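Local atomic coordinates of putative capsid protein of prophage (Escherichia coli CFT073, PDB entry 3BQW), a protein that probably serves as the major capsid protein of a prophage, a coat-protein subunit expected to assemble with copies of itself into the icosahedral head shell. Residues A[30-35]-A[138-143]; A[130-135]-A[331-336]; A[234-239]-A[285-290]. One frame throughout, in Å; residues are numbered along the deposited sequence.

Contact 1: A[30-35]-A[138-143]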
loop_
_atom_site.group_PDB
_atom_site.type_symbol
_atom_site.label_atom_id
_atom_site.label_comp_id
_atom_site.label_asym_id
_atom_site.label_seq_id
_atom_site.Cartn_x
_atom_site.Cartn_y
_atom_site.Cartn_z
ATOM N N LEU A 30 1.173 1.513 -5.832
ATOM C CA LEU A 30 0.126 2.000 -6.727
ATOM C C LEU A 30 -1.246 2.293 -6.087
ATOM O O LEU A 30 -1.787 3.357 -6.288
ATOM C CB LEU A 30 -0.056 1.024 -7.890
ATOM C CG LEU A 30 -1.043 1.462 -8.992
ATOM C CD1 LEU A 30 -0.510 2.627 -9.740
ATOM C CD2 LEU A 30 -1.406 0.283 -9.910
ATOM N N PHE A 31 -1.827 1.328 -5.377
ATOM C CA PHE A 31 -3.161 1.516 -4.778
ATOM C C PHE A 31 -3.144 2.645 -3.756
ATOM O O PHE A 31 -4.052 3.486 -3.740
ATOM C CB PHE A 31 -3.683 0.227 -4.177
ATOM C CG PHE A 31 -4.265 -0.715 -5.192
ATOM C CD1 PHE A 31 -3.444 -1.377 -6.116
ATOM C CD2 PHE A 31 -5.642 -0.926 -5.258
ATOM C CE1 PHE A 31 -3.994 -2.268 -7.064
ATOM C CE2 PHE A 31 -6.194 -1.808 -6.215
ATOM C CZ PHE A 31 -5.363 -2.477 -7.110
ATOM N N THR A 32 -2.069 2.706 -2.962
ATOM C CA THR A 32 -1.875 3.800 -2.047
ATOM C C THR A 32 -1.861 5.148 -2.785
ATOM O O THR A 32 -2.578 6.104 -2.407
ATOM C CB THR A 32 -0.608 3.627 -1.255
ATOM O OG1 THR A 32 -0.655 2.365 -0.559
ATOM C CG2 THR A 32 -0.440 4.798 -0.265
ATOM N N THR A 33 -1.093 5.203 -3.862
ATOM C CA THR A 33 -0.962 6.415 -4.627
ATOM C C THR A 33 -2.257 6.841 -5.337
ATOM O O THR A 33 -2.569 8.019 -5.391
ATOM C CB THR A 33 0.181 6.261 -5.633
ATOM O OG1 THR A 33 1.395 5.989 -4.904
ATOM C CG2 THR A 33 0.359 7.551 -6.466
ATOM N N LEU A 34 -2.985 5.901 -5.922
ATOM C CA LEU A 34 -4.179 6.254 -6.666
ATOM C C LEU A 34 -5.334 6.582 -5.731
ATOM O O LEU A 34 -6.059 7.562 -5.947
ATOM C CB LEU A 34 -4.594 5.107 -7.597
ATOM C CG LEU A 34 -3.707 4.873 -8.819
ATOM C CD1 LEU A 34 -4.102 3.602 -9.520
ATOM C CD2 LEU A 34 -3.793 6.058 -9.750
ATOM N N PHE A 35 -5.500 5.765 -4.691
ATOM C CA PHE A 35 -6.757 5.730 -3.963
ATOM C C PHE A 35 -6.656 6.149 -2.491
ATOM O O PHE A 35 -7.681 6.373 -1.849
ATOM C CB PHE A 35 -7.386 4.313 -4.100
ATOM C CG PHE A 35 -7.618 3.887 -5.526
ATOM C CD1 PHE A 35 -8.383 4.681 -6.389
ATOM C CD2 PHE A 35 -7.114 2.689 -6.001
ATOM C CE1 PHE A 35 -8.600 4.312 -7.706
ATOM C CE2 PHE A 35 -7.332 2.302 -7.320
ATOM C CZ PHE A 35 -8.082 3.111 -8.178
ATOM N N TRP A 138 -0.827 -3.535 1.098
ATOM C CA TRP A 138 -1.564 -4.758 1.350
ATOM C C TRP A 138 -2.938 -4.421 1.923
ATOM O O TRP A 138 -3.945 -4.903 1.451
ATOM C CB TRP A 138 -0.776 -5.648 2.319
ATOM C CG TRP A 138 -1.446 -6.915 2.676
ATOM C CD1 TRP A 138 -1.664 -7.993 1.851
ATOM C CD2 TRP A 138 -1.990 -7.271 3.954
ATOM N NE1 TRP A 138 -2.318 -8.978 2.535
ATOM C CE2 TRP A 138 -2.526 -8.565 3.831
ATOM C CE3 TRP A 138 -2.088 -6.610 5.191
ATOM C CZ2 TRP A 138 -3.142 -9.233 4.913
ATOM C CZ3 TRP A 138 -2.680 -7.265 6.266
ATOM C CH2 TRP A 138 -3.224 -8.560 6.114
ATOM N N LEU A 139 -2.954 -3.558 2.940
ATOM C CA LEU A 139 -4.184 -3.084 3.515
ATOM C C LEU A 139 -5.038 -2.347 2.476
ATOM O O LEU A 139 -6.223 -2.550 2.437
ATOM C CB LEU A 139 -3.895 -2.183 4.723
ATOM C CG LEU A 139 -3.426 -2.891 5.996
ATOM C CD1 LEU A 139 -2.982 -1.865 7.062
ATOM C CD2 LEU A 139 -4.480 -3.805 6.527
ATOM N N ALA A 140 -4.431 -1.501 1.644
ATOM C CA ALA A 140 -5.138 -0.756 0.589
ATOM C C ALA A 140 -5.818 -1.665 -0.460
ATOM O O ALA A 140 -7.012 -1.506 -0.777
ATOM C CB ALA A 140 -4.168 0.224 -0.107
ATOM N N VAL A 141 -5.061 -2.626 -0.978
ATOM C CA VAL A 141 -5.577 -3.528 -1.973
ATOM C C VAL A 141 -6.676 -4.405 -1.378
ATOM O O VAL A 141 -7.692 -4.636 -2.007
ATOM C CB VAL A 141 -4.480 -4.421 -2.605
ATOM C CG1 VAL A 141 -5.125 -5.418 -3.591
ATOM C CG2 VAL A 141 -3.421 -3.567 -3.312
ATOM N N ASN A 142 -6.473 -4.898 -0.174
ATOM C CA ASN A 142 -7.526 -5.661 0.501
ATOM C C ASN A 142 -8.816 -4.863 0.713
ATOM O O ASN A 142 -9.899 -5.377 0.518
ATOM C CB ASN A 142 -7.003 -6.224 1.822
ATOM C CG ASN A 142 -5.976 -7.348 1.627
ATOM O OD1 ASN A 142 -5.573 -7.652 0.522
ATOM N ND2 ASN A 142 -5.533 -7.941 2.725
ATOM N N ALA A 143 -8.701 -3.608 1.110
ATOM C CA ALA A 143 -9.874 -2.770 1.314
ATOM C C ALA A 143 -10.662 -2.607 0.009
ATOM O O ALA A 143 -11.856 -2.816 -0.021
ATOM C CB ALA A 143 -9.477 -1.412 1.881
#
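The apolar part of this contact rests on Phe31, which meets Val141 and Ala140 of the long helix. Val141 places its CG2 methyl over one face of the Phe31 ring in a CH-pi contact: the methyl lies 3.7 Å from the ring centroid, 22° off the ring normal. Its nearest ring atom is CG, with Phe31 CG 3.5 Å from Val141 CG2, so the methyl sits toward the CB end of the ring and not over its middle. In Val141 CG1 takes the place anti to the backbone N (chi1 176°), which leaves CG2 as the branch that covers the ring. Nearer the two backbones, Phe31 CB and Ala140 CB meet at 4.1 Å, where the CA atoms of the two residues approach to 6.2 Å.

The polar part adds no bond across the segments. Thr32 OG1 lies 4.1 Å from Ala140 CB and is hydrogen-bonded to Glu137, one turn earlier on the long helix; the other carboxylate oxygen of Glu137 accepts from Phe31 N.

The two axes pass 8.6 Å apart at 66°, a helix-helix crossing with an alanine at the closest backbone approach, in the buried core, consistent with the long spine helix of HK97-like coat proteins.

Contact 2: A[130-135]-A[331-336]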
loop_
_atom_site.group_PDB
_atom_site.type_symbol
_atom_site.label_atom_id
_atom_site.label_comp_id
_atom_site.label_asym_id
_atom_site.label_seq_id
_atom_site.Cartn_x
_atom_site.Cartn_y
_atom_site.Cartn_z
ATOM N N ASN A 130 10.112 0.744 3.409
ATOM C CA ASN A 130 9.584 -0.104 2.374
ATOM C C ASN A 130 8.614 -1.103 2.977
ATOM O O ASN A 130 7.625 -1.427 2.356
ATOM C CB ASN A 130 10.685 -0.911 1.646
ATOM C CG ASN A 130 11.530 -0.083 0.675
ATOM O OD1 ASN A 130 12.574 -0.564 0.229
ATOM N ND2 ASN A 130 11.107 1.135 0.346
ATOM N N ALA A 131 8.947 -1.649 4.143
ATOM C CA ALA A 131 8.119 -2.655 4.780
ATOM C C ALA A 131 6.814 -2.060 5.320
ATOM O O ALA A 131 5.770 -2.721 5.297
ATOM C CB ALA A 131 8.880 -3.332 5.891
ATOM N N ILE A 132 6.892 -0.842 5.859
ATOM C CA ILE A 132 5.723 -0.140 6.347
ATOM C C ILE A 132 4.816 0.198 5.167
ATOM O O ILE A 132 3.607 0.049 5.277
ATOM C CB ILE A 132 6.099 1.136 7.167
ATOM C CG1 ILE A 132 6.810 0.746 8.484
ATOM C CG2 ILE A 132 4.860 1.983 7.512
ATOM C CD1 ILE A 132 7.835 1.832 9.009
ATOM N N LYS A 133 5.395 0.658 4.048
ATOM C CA LYS A 133 4.605 1.025 2.873
ATOM C C LYS A 133 3.961 -0.203 2.195
ATOM O O LYS A 133 2.887 -0.091 1.615
ATOM C CB LYS A 133 5.431 1.817 1.863
ATOM C CG LYS A 133 5.701 3.229 2.310
ATOM C CD LYS A 133 6.213 4.105 1.250
ATOM C CE LYS A 133 6.442 5.550 1.782
ATOM N NZ LYS A 133 7.281 6.337 0.818
ATOM N N ALA A 134 4.644 -1.338 2.280
ATOM C CA ALA A 134 4.171 -2.622 1.812
ATOM C C ALA A 134 2.969 -3.112 2.612
ATOM O O ALA A 134 1.994 -3.568 2.034
ATOM C CB ALA A 134 5.302 -3.646 1.876
ATOM N N ARG A 135 3.026 -3.004 3.937
ATOM C CA ARG A 135 1.856 -3.300 4.772
ATOM C C ARG A 135 0.691 -2.392 4.428
ATOM O O ARG A 135 -0.434 -2.843 4.330
ATOM C CB ARG A 135 2.195 -3.202 6.265
ATOM C CG ARG A 135 0.954 -3.226 7.222
ATOM C CD ARG A 135 0.573 -4.610 7.566
ATOM N NE ARG A 135 1.734 -5.246 8.156
ATOM C CZ ARG A 135 1.939 -6.554 8.260
ATOM N NH1 ARG A 135 1.021 -7.442 7.829
ATOM N NH2 ARG A 135 3.087 -6.969 8.819
ATOM N N THR A 331 12.127 1.792 13.122
ATOM C CA THR A 331 11.184 2.813 12.694
ATOM C C THR A 331 9.750 2.458 13.146
ATOM O O THR A 331 9.191 1.424 12.751
ATOM C CB THR A 331 11.224 2.989 11.163
ATOM O OG1 THR A 331 12.587 3.154 10.746
ATOM C CG2 THR A 331 10.393 4.210 10.729
ATOM N N HIS A 332 9.183 3.335 13.974
ATOM C CA HIS A 332 7.802 3.251 14.437
ATOM C C HIS A 332 6.836 3.880 13.443
ATOM O O HIS A 332 7.112 4.927 12.873
ATOM C CB HIS A 332 7.655 3.975 15.781
ATOM C CG HIS A 332 8.336 3.282 16.915
ATOM N ND1 HIS A 332 9.694 3.061 16.943
ATOM C CD2 HIS A 332 7.847 2.748 18.054
ATOM C CE1 HIS A 332 10.013 2.433 18.059
ATOM N NE2 HIS A 332 8.905 2.214 18.742
ATOM N N SER A 333 5.695 3.229 13.249
ATOM C CA SER A 333 4.587 3.749 12.416
ATOM C C SER A 333 3.273 3.010 12.722
ATOM O O SER A 333 3.286 1.817 13.018
ATOM C CB SER A 333 4.913 3.586 10.926
ATOM O OG SER A 333 4.058 4.375 10.122
ATOM N N ALA A 334 2.149 3.720 12.614
ATOM C CA ALA A 334 0.817 3.142 12.878
ATOM C C ALA A 334 -0.168 3.581 11.802
ATOM O O ALA A 334 -1.119 4.278 12.088
ATOM C CB ALA A 334 0.312 3.545 14.294
ATOM N N PRO A 335 0.064 3.156 10.557
ATOM C CA PRO A 335 -0.762 3.517 9.409
ATOM C C PRO A 335 -2.006 2.662 9.224
ATOM O O PRO A 335 -2.004 1.459 9.528
ATOM C CB PRO A 335 0.182 3.293 8.232
ATOM C CG PRO A 335 1.023 2.127 8.669
ATOM C CD PRO A 335 1.191 2.282 10.155
ATOM N N GLN A 336 -3.054 3.302 8.702
ATOM C CA GLN A 336 -4.289 2.635 8.302
ATOM C C GLN A 336 -4.903 3.388 7.117
ATOM O O GLN A 336 -5.215 4.572 7.248
ATOM C CB GLN A 336 -5.296 2.671 9.453
ATOM C CG GLN A 336 -6.657 2.037 9.127
ATOM C CD GLN A 336 -6.538 0.607 8.636
ATOM O OE1 GLN A 336 -5.857 -0.209 9.263
ATOM N NE2 GLN A 336 -7.204 0.290 7.513
#
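Thr331 opens the strand side by setting its CG2 methyl 3.9 Å from Ile132 CD1, the far end of the isoleucine; the two side chains lie at a slant to each other. Its hydroxyl is hydrogen-bonded to Gln128, one turn before Ile132 on helix 113-146, and CG2 makes the closest approach to the isoleucine.

Ser333 comes next and has the nearest backbone, its CA 7.3 Å from that of Ile132. Ser333 CB lies 3.8 Å from Ile132 CG2 and 3.9 Å from Ile132 CD1, so both branches of the isoleucine reach it. Ile132 CG1 is anti to the carbonyl carbon (chi1 -67°) and CG2 anti to the backbone N, which spreads the two arms along the strand. Ser333 OG, 3.6 Å from Ile132 CG2, gains no bond there; its hydrogen-bond partner is the carbonyl of Met312.

Pro335 ends the row, with its ring atom CG 4.0 Å from Ile132 CG2. The alternate residues 331, 333 and 335 thus present one face to a single helix side chain, a buried patch of 170 Å² summed over both sides. Helix 113-146 extends it, Ile129 meeting Thr331 and Val136 meeting Pro335, while from strand 292-295 Tyr295 touches Ser333 and Pro335, and Val293 touches Pro335.

Contact 3: A[234-239]-A[285-290]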
loop_
_atom_site.group_PDB
_atom_site.type_symbol
_atom_site.label_atom_id
_atom_site.label_comp_id
_atom_site.label_asym_id
_atom_site.label_seq_id
_atom_site.Cartn_x
_atom_site.Cartn_y
_atom_site.Cartn_z
ATOM N N GLU A 234 -0.927 12.056 -19.455
ATOM C CA GLU A 234 -2.127 12.786 -19.837
ATOM C C GLU A 234 -3.225 12.626 -18.771
ATOM O O GLU A 234 -4.256 13.310 -18.834
ATOM C CB GLU A 234 -2.612 12.263 -21.199
ATOM C CG GLU A 234 -3.419 13.254 -22.043
ATOM C CD GLU A 234 -2.656 13.778 -23.270
ATOM O OE1 GLU A 234 -1.509 14.262 -23.116
ATOM O OE2 GLU A 234 -3.215 13.708 -24.390
ATOM N N SER A 235 -2.999 11.724 -17.808
ATOM C CA SER A 235 -3.963 11.421 -16.749
ATOM C C SER A 235 -3.266 11.215 -15.407
ATOM O O SER A 235 -2.073 10.911 -15.361
ATOM C CB SER A 235 -4.772 10.168 -17.121
ATOM O OG SER A 235 -4.008 8.961 -17.048
ATOM N N ALA A 236 -4.017 11.389 -14.316
ATOM C CA ALA A 236 -3.556 10.999 -12.979
ATOM C C ALA A 236 -3.129 9.519 -12.923
ATOM O O ALA A 236 -2.143 9.187 -12.270
ATOM C CB ALA A 236 -4.645 11.252 -11.946
ATOM N N ALA A 237 -3.890 8.645 -13.596
ATOM C CA ALA A 237 -3.565 7.203 -13.663
ATOM C C ALA A 237 -2.161 7.003 -14.220
ATOM O O ALA A 237 -1.340 6.302 -13.656
ATOM C CB ALA A 237 -4.597 6.458 -14.531
ATOM N N GLU A 238 -1.890 7.684 -15.323
ATOM C CA GLU A 238 -0.614 7.589 -16.028
ATOM C C GLU A 238 0.559 8.184 -15.246
ATOM O O GLU A 238 1.634 7.591 -15.144
ATOM C CB GLU A 238 -0.766 8.284 -17.375
ATOM C CG GLU A 238 0.233 7.869 -18.346
ATOM C CD GLU A 238 -0.001 8.458 -19.715
ATOM O OE1 GLU A 238 -1.127 8.938 -20.048
ATOM O OE2 GLU A 238 0.997 8.439 -20.462
ATOM N N LEU A 239 0.355 9.373 -14.715
ATOM C CA LEU A 239 1.308 9.982 -13.792
ATOM C C LEU A 239 1.685 9.074 -12.605
ATOM O O LEU A 239 2.858 8.967 -12.230
ATOM C CB LEU A 239 0.717 11.277 -13.236
ATOM C CG LEU A 239 1.270 12.631 -13.668
ATOM C CD1 LEU A 239 1.273 12.848 -15.186
ATOM C CD2 LEU A 239 0.420 13.686 -12.934
ATOM N N GLY A 285 -11.871 1.432 -10.948
ATOM C CA GLY A 285 -12.021 2.545 -10.019
ATOM C C GLY A 285 -11.937 3.890 -10.697
ATOM O O GLY A 285 -11.846 3.981 -11.930
ATOM N N ASN A 286 -11.967 4.934 -9.882
ATOM C CA ASN A 286 -11.923 6.328 -10.360
ATOM C C ASN A 286 -10.803 7.022 -9.587
ATOM O O ASN A 286 -10.817 7.064 -8.361
ATOM C CB ASN A 286 -13.286 7.027 -10.184
ATOM C CG ASN A 286 -13.390 8.349 -10.970
ATOM O OD1 ASN A 286 -12.675 9.307 -10.690
ATOM N ND2 ASN A 286 -14.267 8.386 -11.968
ATOM N N THR A 287 -9.826 7.545 -10.312
ATOM C CA THR A 287 -8.683 8.207 -9.706
ATOM C C THR A 287 -9.023 9.515 -8.951
ATOM O O THR A 287 -8.181 10.054 -8.271
ATOM C CB THR A 287 -7.595 8.502 -10.769
ATOM O OG1 THR A 287 -8.117 9.394 -11.774
ATOM C CG2 THR A 287 -7.090 7.203 -11.400
ATOM N N ASN A 288 -10.238 10.024 -9.103
ATOM C CA ASN A 288 -10.734 11.125 -8.272
ATOM C C ASN A 288 -11.215 10.675 -6.879
ATOM O O ASN A 288 -11.488 11.511 -6.033
ATOM C CB ASN A 288 -11.888 11.833 -8.987
ATOM C CG ASN A 288 -11.494 12.357 -10.356
ATOM O OD1 ASN A 288 -11.957 11.849 -11.397
ATOM N ND2 ASN A 288 -10.643 13.392 -10.372
ATOM N N ASN A 289 -11.361 9.364 -6.666
ATOM C CA ASN A 289 -11.907 8.798 -5.413
ATOM C C ASN A 289 -10.734 8.588 -4.431
ATOM O O ASN A 289 -10.227 7.465 -4.230
ATOM C CB ASN A 289 -12.650 7.487 -5.724
ATOM C CG ASN A 289 -13.385 6.895 -4.520
ATOM O OD1 ASN A 289 -13.867 7.608 -3.633
ATOM N ND2 ASN A 289 -13.490 5.579 -4.500
ATOM N N LYS A 290 -10.261 9.690 -3.876
ATOM C CA LYS A 290 -9.013 9.664 -3.092
ATOM C C LYS A 290 -9.291 9.792 -1.625
ATOM O O LYS A 290 -9.814 10.795 -1.196
ATOM C CB LYS A 290 -8.073 10.813 -3.459
ATOM C CG LYS A 290 -7.646 10.867 -4.910
ATOM C CD LYS A 290 -7.397 12.314 -5.231
ATOM C CE LYS A 290 -6.708 12.499 -6.525
ATOM N NZ LYS A 290 -6.991 13.868 -7.036
HETATM O O HOH W 1 -6.451 9.198 -14.480
#
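Thr287 is turned by chi1 62° so that OG1 stands between its own backbone N and carbonyl carbon while CG2 is anti to the carbonyl carbon. Both branches therefore face the start of helix 236-241: Thr287 OG1 comes to 3.9 Å from Ala236 CB, and Thr287 CG2 to 4.1 Å from Ala237 CB. These two approaches are the direct ones, and the two sides together bury 102 Å².

The polar link between the segments goes through a water. Water 1 accepts from Ala237 N at 2.8 Å and is hydrogen-bonded to Thr287 OG1 at 3.2 Å. Because Ala237 lies in the first turn, its N-H has no carbonyl of a preceding helical turn to use, and the water takes that place.

A second first-turn N-H is capped from within the chain. Ser235, with chi1 72°, brings OG to 3.0 Å from Glu238 N, the N-H...O angle being 156°; Ser235 is the N-cap residue and this is its capping bond. Tyr253 OH bonds both Ser235 OG and Glu238 OE1, joining the cap to strand 248-254.

On the loop side, the turn sets the backbone round Thr287. Asn286 to Asn289 form a type I turn, and Asn286 OD1 accepts from Asn288 N at 3.0 Å as an Asx turn; the N-H meets a lone pair of Asn286 OD1, within the plane of its amide. Asn205 OD1 accepts from Thr287 N, and Val206 of strand 206-209 touches the side chains of both Thr287 and Ala237.

Two elements thus meet here: a serine-capped helix N-terminus, and an Asx turn coinciding with a type I beta turn in the loop after strand 281-285.

How the contacts relate
Contacts 1 and 2 lie in the core and share helix 113-146, their centres 13 Å apart; they touch where Leu139 CD1 approaches Gln336 OE1 at 4.0 Å. The centre of contact 3 lies about 16 Å from the centre of the chain; Thr287 and Ala237 are buried and Ala236 is exposed. It still touches contact 1 through Leu34 CD2 and Thr287 CG2 at 3.9 Å. Contacts 2 and 3 do not meet, their nearest atoms about 11 Å apart. The chemistry follows the location: an aromatic face on a helix crossing in contact 1, one aliphatic side chain against a strand in contact 2, and a water bridge with a capped helix end in contact 3.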